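Local coordinates for protein Succinylglutamatedesuccinylase/aspartoacylase (Rhodobacter sphaeroides 2.4.1, PDB 3CDX) that probably hydrolyses amide bonds, as zinc-dependent desuccinylases and aspartoacylases do, and binds a calcium ion at its metal site in this crystal form, at residues 18-23 with 47-52; 137-142 with 206-211. All coordinates share one frame; numbering follows the deposited sequence.

Interaction 1 (18-23 with 47-52); sequences DRDGRQ and VVKNGS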
ATOM      1  N   ASP A  18     -15.715  24.672  33.293  1.00 40.20           N
ATOM      2  CA  ASP A  18     -16.532  25.475  34.215  1.00 41.99           C
ATOM      3  C   ASP A  18     -15.849  26.786  34.629  1.00 42.69           C
ATOM      4  O   ASP A  18     -16.444  27.600  35.331  1.00 43.32           O
ATOM      5  CB  ASP A  18     -16.859  24.669  35.473  1.00 42.58           C
ATOM      6  CG  ASP A  18     -17.728  23.455  35.186  1.00 45.68           C
ATOM      7  OD1 ASP A  18     -18.673  23.570  34.372  1.00 47.36           O
ATOM      8  OD2 ASP A  18     -17.474  22.377  35.800  1.00 49.76           O
ATOM      9  N   ARG A  19     -14.605  26.989  34.197  1.00 42.38           N
ATOM     10  CA  ARG A  19     -13.842  28.156  34.587  1.00 41.90           C
ATOM     11  C   ARG A  19     -14.096  29.329  33.649  1.00 41.53           C
ATOM     12  O   ARG A  19     -14.008  29.182  32.428  1.00 40.82           O
ATOM     13  CB  ARG A  19     -12.365  27.811  34.600  1.00 42.13           C
ATOM     14  CG  ARG A  19     -11.455  28.914  35.111  1.00 44.62           C
ATOM     15  CD  ARG A  19     -10.119  28.309  35.508  1.00 48.77           C
ATOM     16  NE  ARG A  19      -9.075  28.517  34.512  1.00 51.74           N
ATOM     17  CZ  ARG A  19      -8.022  27.716  34.341  1.00 53.35           C
ATOM     18  NH1 ARG A  19      -7.118  28.016  33.406  1.00 51.68           N
ATOM     19  NH2 ARG A  19      -7.874  26.611  35.091  1.00 53.45           N
ATOM     20  N   ASP A  20     -14.409  30.496  34.216  1.00 40.74           N
ATOM     21  CA  ASP A  20     -14.608  31.703  33.414  1.00 40.39           C
ATOM     22  C   ASP A  20     -13.311  32.179  32.762  1.00 39.02           C
ATOM     23  O   ASP A  20     -12.237  32.037  33.325  1.00 38.21           O
ATOM     24  CB  ASP A  20     -15.165  32.848  34.258  1.00 41.80           C
ATOM     25  CG  ASP A  20     -16.667  32.768  34.467  1.00 44.20           C
ATOM     26  OD1 ASP A  20     -17.351  31.891  33.884  1.00 47.56           O
ATOM     27  OD2 ASP A  20     -17.163  33.611  35.236  1.00 47.23           O
ATOM     28  N   GLY A  21     -13.448  32.764  31.577  1.00 37.75           N
ATOM     29  CA  GLY A  21     -12.331  33.246  30.811  1.00 36.66           C
ATOM     30  C   GLY A  21     -12.167  32.455  29.518  1.00 36.17           C
ATOM     31  O   GLY A  21     -13.117  31.831  28.999  1.00 36.58           O
ATOM     32  N   ARG A  22     -10.952  32.489  28.997  1.00 35.14           N
ATOM     33  CA  ARG A  22     -10.628  31.808  27.760  1.00 34.02           C
ATOM     34  C   ARG A  22      -9.543  30.805  28.030  1.00 33.33           C
ATOM     35  O   ARG A  22      -8.558  31.134  28.670  1.00 32.95           O
ATOM     36  CB  ARG A  22     -10.184  32.816  26.702  1.00 34.03           C
ATOM     37  CG  ARG A  22      -9.729  32.201  25.386  1.00 35.12           C
ATOM     38  CD  ARG A  22      -9.319  33.284  24.385  1.00 33.90           C
ATOM     39  NE  ARG A  22      -9.086  32.725  23.051  1.00 32.53           N
ATOM     40  CZ  ARG A  22      -7.915  32.223  22.666  1.00 31.34           C
ATOM     41  NH1 ARG A  22      -6.875  32.204  23.505  1.00 30.96           N
ATOM     42  NH2 ARG A  22      -7.778  31.747  21.442  1.00 30.24           N
ATOM     43  N   GLN A  23      -9.763  29.567  27.552  1.00 32.85           N
ATOM     44  CA  GLN A  23      -8.755  28.484  27.521  1.00 31.34           C
ATOM     45  C   GLN A  23      -8.637  27.970  26.096  1.00 30.67           C
ATOM     46  O   GLN A  23      -9.634  27.575  25.503  1.00 30.56           O
ATOM     47  CB  GLN A  23      -9.161  27.329  28.439  1.00 30.98           C
ATOM     48  CG  GLN A  23      -8.965  27.633  29.944  1.00 30.47           C
ATOM     49  CD  GLN A  23      -9.814  26.736  30.798  1.00 31.95           C
ATOM     50  OE1 GLN A  23      -9.315  25.740  31.357  1.00 31.91           O
ATOM     51  NE2 GLN A  23     -11.131  27.049  30.879  1.00 29.34           N
ATOM     52  N   VAL A  47     -12.210  27.313  24.588  1.00 29.22           N
ATOM     53  CA  VAL A  47     -13.453  27.557  25.338  1.00 29.69           C
ATOM     54  C   VAL A  47     -13.390  28.963  25.881  1.00 30.71           C
ATOM     55  O   VAL A  47     -12.359  29.377  26.456  1.00 31.17           O
ATOM     56  CB  VAL A  47     -13.725  26.522  26.474  1.00 29.80           C
ATOM     57  CG1 VAL A  47     -12.643  26.580  27.552  1.00 31.56           C
ATOM     58  CG2 VAL A  47     -15.111  26.750  27.118  1.00 30.37           C
ATOM     59  N   VAL A  48     -14.475  29.700  25.639  1.00 30.66           N
ATOM     60  CA  VAL A  48     -14.689  31.017  26.240  1.00 31.89           C
ATOM     61  C   VAL A  48     -15.941  30.908  27.122  1.00 32.40           C
ATOM     62  O   VAL A  48     -17.020  30.516  26.656  1.00 31.50           O
ATOM     63  CB  VAL A  48     -14.858  32.141  25.158  1.00 31.62           C
ATOM     64  CG1 VAL A  48     -15.154  33.479  25.799  1.00 32.66           C
ATOM     65  CG2 VAL A  48     -13.620  32.256  24.281  1.00 30.17           C
ATOM     66  N   LYS A  49     -15.783  31.252  28.397  1.00 33.92           N
ATOM     67  CA  LYS A  49     -16.895  31.268  29.335  1.00 35.45           C
ATOM     68  C   LYS A  49     -16.950  32.625  30.053  1.00 35.92           C
ATOM     69  O   LYS A  49     -15.957  33.108  30.575  1.00 36.00           O
ATOM     70  CB  LYS A  49     -16.777  30.105  30.322  1.00 34.89           C
ATOM     71  CG  LYS A  49     -17.987  29.911  31.257  1.00 35.72           C
ATOM     72  CD  LYS A  49     -17.763  28.752  32.219  1.00 36.90           C
ATOM     73  CE  LYS A  49     -18.382  29.002  33.599  1.00 41.90           C
ATOM     74  NZ  LYS A  49     -19.837  29.142  33.530  1.00 43.91           N
ATOM     75  N   ASN A  50     -18.130  33.228  30.059  1.00 37.50           N
ATOM     76  CA  ASN A  50     -18.363  34.474  30.785  1.00 38.30           C
ATOM     77  C   ASN A  50     -19.833  34.601  31.114  1.00 38.82           C
ATOM     78  O   ASN A  50     -20.714  34.278  30.291  1.00 39.12           O
ATOM     79  CB  ASN A  50     -17.932  35.684  29.946  1.00 38.53           C
ATOM     80  CG  ASN A  50     -17.999  37.014  30.716  1.00 40.36           C
ATOM     81  OD1 ASN A  50     -17.356  37.185  31.746  1.00 42.05           O
ATOM     82  ND2 ASN A  50     -18.757  37.970  30.183  1.00 40.97           N
ATOM     83  N   GLY A  51     -20.093  35.076  32.329  1.00 39.34           N
ATOM     84  CA  GLY A  51     -21.420  35.528  32.715  1.00 39.36           C
ATOM     85  C   GLY A  51     -22.387  34.385  32.702  1.00 39.10           C
ATOM     86  O   GLY A  51     -22.084  33.302  33.213  1.00 38.99           O
ATOM     87  N   SER A  52     -23.521  34.611  32.052  1.00 38.95           N
ATOM     88  CA  SER A  52     -24.637  33.706  32.147  1.00 39.57           C
ATOM     89  C   SER A  52     -25.303  33.463  30.792  1.00 38.38           C
ATOM     90  O   SER A  52     -25.692  34.408  30.091  1.00 39.38           O
ATOM     91  CB  SER A  52     -25.658  34.287  33.138  1.00 40.20           C
ATOM     92  OG  SER A  52     -26.345  33.257  33.817  1.00 43.57           O
TER
HETATM   93  O   HOH W   1     -19.931  32.291  34.089  1.00 50.72           O
HETATM   94  O   HOH W   2     -18.693  35.822  35.070  1.00 51.74           O
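Gly21 and Lys49 exchange two backbone hydrogen bonds, as do Gln23 and Val47 two residues on, so that all four bonds joining these antiparallel strand ends belong to hydrogen-bonded pairs. Gly21 N reaches Lys49 O at 2.7 Å, almost straight at 178°, and Lys49 N returns to Gly21 O at 2.8 Å. Between the two hydrogen-bonded pairs sits the non-hydrogen-bonded pair Arg22 and Val48. Here CA-H groups approach the carbonyls, Val48 CA to Gly21 O and Arg22 CA to Val47 O, both at 3.3 Å, giving each acceptor a second, weaker partner. The backbone of Val48 is turned to the other side, where it is hydrogen-bonded to Val89, as Asn50 is to Gly87.

Lys49 leaves its backbone with CG anti to the N (chi1 -173°), then bends at its last two torsions; this lays its methylene chain beside Asp20 OD1, whose distance to Lys49 CE is 3.1 Å. The salt bridge itself is long, 3.7 Å from Lys49 NZ to Asp20 OD1. A water accepting from NZ lies 2.6 Å from Asp20 OD1 and donates to it, though other acceptors compete for its protons. A second water donates to Asp20 OD2 and accepts from Gly51 N at 3.2 Å, so both carboxylate oxygens of Asp20 lean on solvent.

On the face that carries Lys49, Gln23 and Val47, Gln23 CB lies beside Val47 CG1, while Gln23 NE2 is held by Asp16 O. On the other face Arg22 CG rests on Val48 CG2, and Arg22 NH2 forms a salt bridge to Asp304 of the second subunit and a hydrogen bond to Ala77 O. Such pairing is that of an antiparallel beta hairpin, strands 21-30 and 40-50, caught at its open end.

Interaction 2 (137-142 with 206-211); sequences VILPMA and RGIVSL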
ATOM      1  N   VAL A 137     -17.908  13.235  26.234  1.00 29.29           N
ATOM      2  CA  VAL A 137     -17.218  14.231  27.050  1.00 28.49           C
ATOM      3  C   VAL A 137     -17.583  15.651  26.625  1.00 29.14           C
ATOM      4  O   VAL A 137     -17.865  16.509  27.457  1.00 29.26           O
ATOM      5  CB  VAL A 137     -15.676  14.041  26.982  1.00 28.89           C
ATOM      6  CG1 VAL A 137     -14.926  15.124  27.787  1.00 25.40           C
ATOM      7  CG2 VAL A 137     -15.282  12.603  27.454  1.00 29.24           C
ATOM      8  N   ILE A 138     -17.550  15.922  25.325  1.00 29.02           N
ATOM      9  CA  ILE A 138     -17.742  17.304  24.864  1.00 28.01           C
ATOM     10  C   ILE A 138     -19.232  17.594  24.680  1.00 27.68           C
ATOM     11  O   ILE A 138     -19.765  18.546  25.255  1.00 27.78           O
ATOM     12  CB  ILE A 138     -16.913  17.581  23.545  1.00 28.23           C
ATOM     13  CG1 ILE A 138     -15.403  17.386  23.802  1.00 25.63           C
ATOM     14  CG2 ILE A 138     -17.227  18.949  22.981  1.00 26.76           C
ATOM     15  CD1 ILE A 138     -14.756  18.318  24.910  1.00 23.30           C
ATOM     16  N   LEU A 139     -19.900  16.753  23.897  1.00 27.22           N
ATOM     17  CA  LEU A 139     -21.320  16.985  23.520  1.00 26.86           C
ATOM     18  C   LEU A 139     -22.351  17.226  24.662  1.00 27.68           C
ATOM     19  O   LEU A 139     -23.195  18.109  24.524  1.00 28.11           O
ATOM     20  CB  LEU A 139     -21.800  15.912  22.550  1.00 25.25           C
ATOM     21  CG  LEU A 139     -23.218  16.015  22.028  1.00 25.58           C
ATOM     22  CD1 LEU A 139     -23.424  17.445  21.426  1.00 23.39           C
ATOM     23  CD2 LEU A 139     -23.544  14.880  21.036  1.00 24.54           C
ATOM     24  N   PRO A 140     -22.272  16.479  25.790  1.00 29.01           N
ATOM     25  CA  PRO A 140     -23.249  16.753  26.865  1.00 29.38           C
ATOM     26  C   PRO A 140     -23.211  18.185  27.425  1.00 29.97           C
ATOM     27  O   PRO A 140     -24.142  18.597  28.100  1.00 30.12           O
ATOM     28  CB  PRO A 140     -22.855  15.737  27.975  1.00 28.63           C
ATOM     29  CG  PRO A 140     -22.145  14.619  27.195  1.00 29.46           C
ATOM     30  CD  PRO A 140     -21.366  15.368  26.159  1.00 28.42           C
ATOM     31  N   MET A 141     -22.128  18.924  27.213  1.00 30.62           N
ATOM     32  CA  MET A 141     -22.058  20.315  27.732  1.00 29.56           C
ATOM     33  C   MET A 141     -22.917  21.312  26.925  1.00 30.16           C
ATOM     34  O   MET A 141     -23.154  22.414  27.371  1.00 30.60           O
ATOM     35  CB  MET A 141     -20.617  20.805  27.773  1.00 30.38           C
ATOM     36  CG  MET A 141     -19.764  20.245  28.957  1.00 31.06           C
ATOM     37  SD  MET A 141     -18.072  20.882  28.951  1.00 27.10           S
ATOM     38  CE  MET A 141     -17.312  20.015  27.576  1.00 28.89           C
ATOM     39  N   ALA A 142     -23.395  20.912  25.746  1.00 29.64           N
ATOM     40  CA  ALA A 142     -24.033  21.836  24.793  1.00 28.45           C
ATOM     41  C   ALA A 142     -25.532  21.957  24.904  1.00 28.10           C
ATOM     42  O   ALA A 142     -26.227  20.984  25.137  1.00 27.39           O
ATOM     43  CB  ALA A 142     -23.692  21.448  23.351  1.00 28.02           C
ATOM     44  N   ARG A 206     -29.415  12.973  22.215  1.00 33.47           N
ATOM     45  CA  ARG A 206     -29.344  13.697  23.477  1.00 32.63           C
ATOM     46  C   ARG A 206     -30.332  14.876  23.575  1.00 32.69           C
ATOM     47  O   ARG A 206     -30.365  15.594  24.581  1.00 32.37           O
ATOM     48  CB  ARG A 206     -27.911  14.190  23.690  1.00 33.14           C
ATOM     49  CG  ARG A 206     -26.924  13.078  24.055  1.00 31.94           C
ATOM     50  CD  ARG A 206     -25.430  13.559  24.054  1.00 32.01           C
ATOM     51  NE  ARG A 206     -24.559  12.417  24.331  1.00 27.88           N
ATOM     52  CZ  ARG A 206     -24.322  11.906  25.540  1.00 29.18           C
ATOM     53  NH1 ARG A 206     -24.853  12.459  26.609  1.00 28.81           N
ATOM     54  NH2 ARG A 206     -23.537  10.835  25.683  1.00 31.13           N
ATOM     55  N   GLY A 207     -31.135  15.087  22.531  1.00 32.64           N
ATOM     56  CA  GLY A 207     -32.157  16.139  22.561  1.00 31.90           C
ATOM     57  C   GLY A 207     -31.627  17.564  22.594  1.00 31.18           C
ATOM     58  O   GLY A 207     -32.285  18.472  23.106  1.00 31.81           O
ATOM     59  N   ILE A 208     -30.424  17.750  22.060  1.00 30.37           N
ATOM     60  CA  ILE A 208     -29.763  19.059  21.904  1.00 28.43           C
ATOM     61  C   ILE A 208     -30.123  19.584  20.508  1.00 28.11           C
ATOM     62  O   ILE A 208     -30.235  18.797  19.570  1.00 28.02           O
ATOM     63  CB  ILE A 208     -28.201  18.834  22.032  1.00 29.65           C
ATOM     64  CG1 ILE A 208     -27.840  18.365  23.457  1.00 28.33           C
ATOM     65  CG2 ILE A 208     -27.373  20.044  21.565  1.00 22.51           C
ATOM     66  CD1 ILE A 208     -26.554  17.524  23.555  1.00 27.96           C
ATOM     67  N   VAL A 209     -30.339  20.889  20.364  1.00 27.30           N
ATOM     68  CA  VAL A 209     -30.587  21.477  19.033  1.00 28.08           C
ATOM     69  C   VAL A 209     -29.371  21.236  18.117  1.00 27.51           C
ATOM     70  O   VAL A 209     -28.257  21.559  18.472  1.00 27.77           O
ATOM     71  CB  VAL A 209     -30.906  22.973  19.110  1.00 27.99           C
ATOM     72  CG1 VAL A 209     -31.056  23.540  17.741  1.00 28.61           C
ATOM     73  CG2 VAL A 209     -32.217  23.204  19.942  1.00 29.67           C
ATOM     74  N   SER A 210     -29.599  20.627  16.966  1.00 27.65           N
ATOM     75  CA  SER A 210     -28.516  20.218  16.088  1.00 27.48           C
ATOM     76  C   SER A 210     -28.712  20.820  14.683  1.00 27.32           C
ATOM     77  O   SER A 210     -29.765  20.614  14.040  1.00 26.88           O
ATOM     78  CB  SER A 210     -28.522  18.679  16.035  1.00 28.47           C
ATOM     79  OG  SER A 210     -27.775  18.152  14.961  1.00 29.21           O
ATOM     80  N   LEU A 211     -27.706  21.570  14.228  1.00 26.59           N
ATOM     81  CA  LEU A 211     -27.599  22.029  12.841  1.00 26.69           C
ATOM     82  C   LEU A 211     -26.402  21.377  12.160  1.00 26.00           C
ATOM     83  O   LEU A 211     -25.347  21.212  12.771  1.00 26.00           O
ATOM     84  CB  LEU A 211     -27.406  23.550  12.790  1.00 26.98           C
ATOM     85  CG  LEU A 211     -28.602  24.470  13.014  1.00 29.45           C
ATOM     86  CD1 LEU A 211     -28.149  25.955  12.791  1.00 29.21           C
ATOM     87  CD2 LEU A 211     -29.777  24.081  12.082  1.00 30.08           C
TER
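Ile208 and Leu139 pack together where the 3-10 turn that follows helix 126-138 meets the loop leading into strand 209-214, inside the catalytic domain of the succinylglutamate desuccinylase/aspartoacylase family. The two side chains run antiparallel past one another, and their CD1 methyls meet at 3.8 Å. With CG1 anti to the carbonyl carbon (chi1 -66°) and the chain near-extended at chi2, Ile208 CD1 comes to 3.5 Å from Leu139 O. Ala142 closes the buried end through its carbonyl, Ala142 O lying 3.5 Å from Ile208 CG1, while its CB is farther off, 4.3 Å from Ile208 CG2. This end is completed by Val203 of helix 199-205, which touches both Leu139 and Ile208, and by Leu57 of strand 55-60, against Leu139 and Ala142.

The other end of the contact is its solvent side, with Pro140 and Arg206 both exposed. Arg206 stretches its chain straight across Leu139, touching Leu139 CD2 with its CD at 3.8 Å. Its charge is answered by Asp135 of helix 126-138, which forms a salt bridge with NE and thereby ties the last turns of that helix to the Schellman motif that closes helix 199-205 at Gly207. Over one face of the guanidinium, displaced toward its rim, lies the proline ring, with Pro140 CG 3.5 Å from Arg206 NH1.

In the fold
Interactions 1 and 2 show how one mixed alpha/beta fold is held at its margin and within its core by different means. Interaction 1 is a surface contact, its centre about 26 Å from that of the chain, and relies on backbone hydrogen bonds; interaction 2, about 15 Å out, relies on apolar packing. Their centres are 18 Å apart and their nearest atoms about 6 Å, without touching. Strand pairing connects them, from 40-50 through 87-92, 55-60 and 144-148 to 209-214. Neither contact forms part of the calcium site of His63, Glu66 and His149; interaction 2 is in its wider surroundings, the Leu139 side chain about 12 Å from that of His149, while interaction 1 lies away from it.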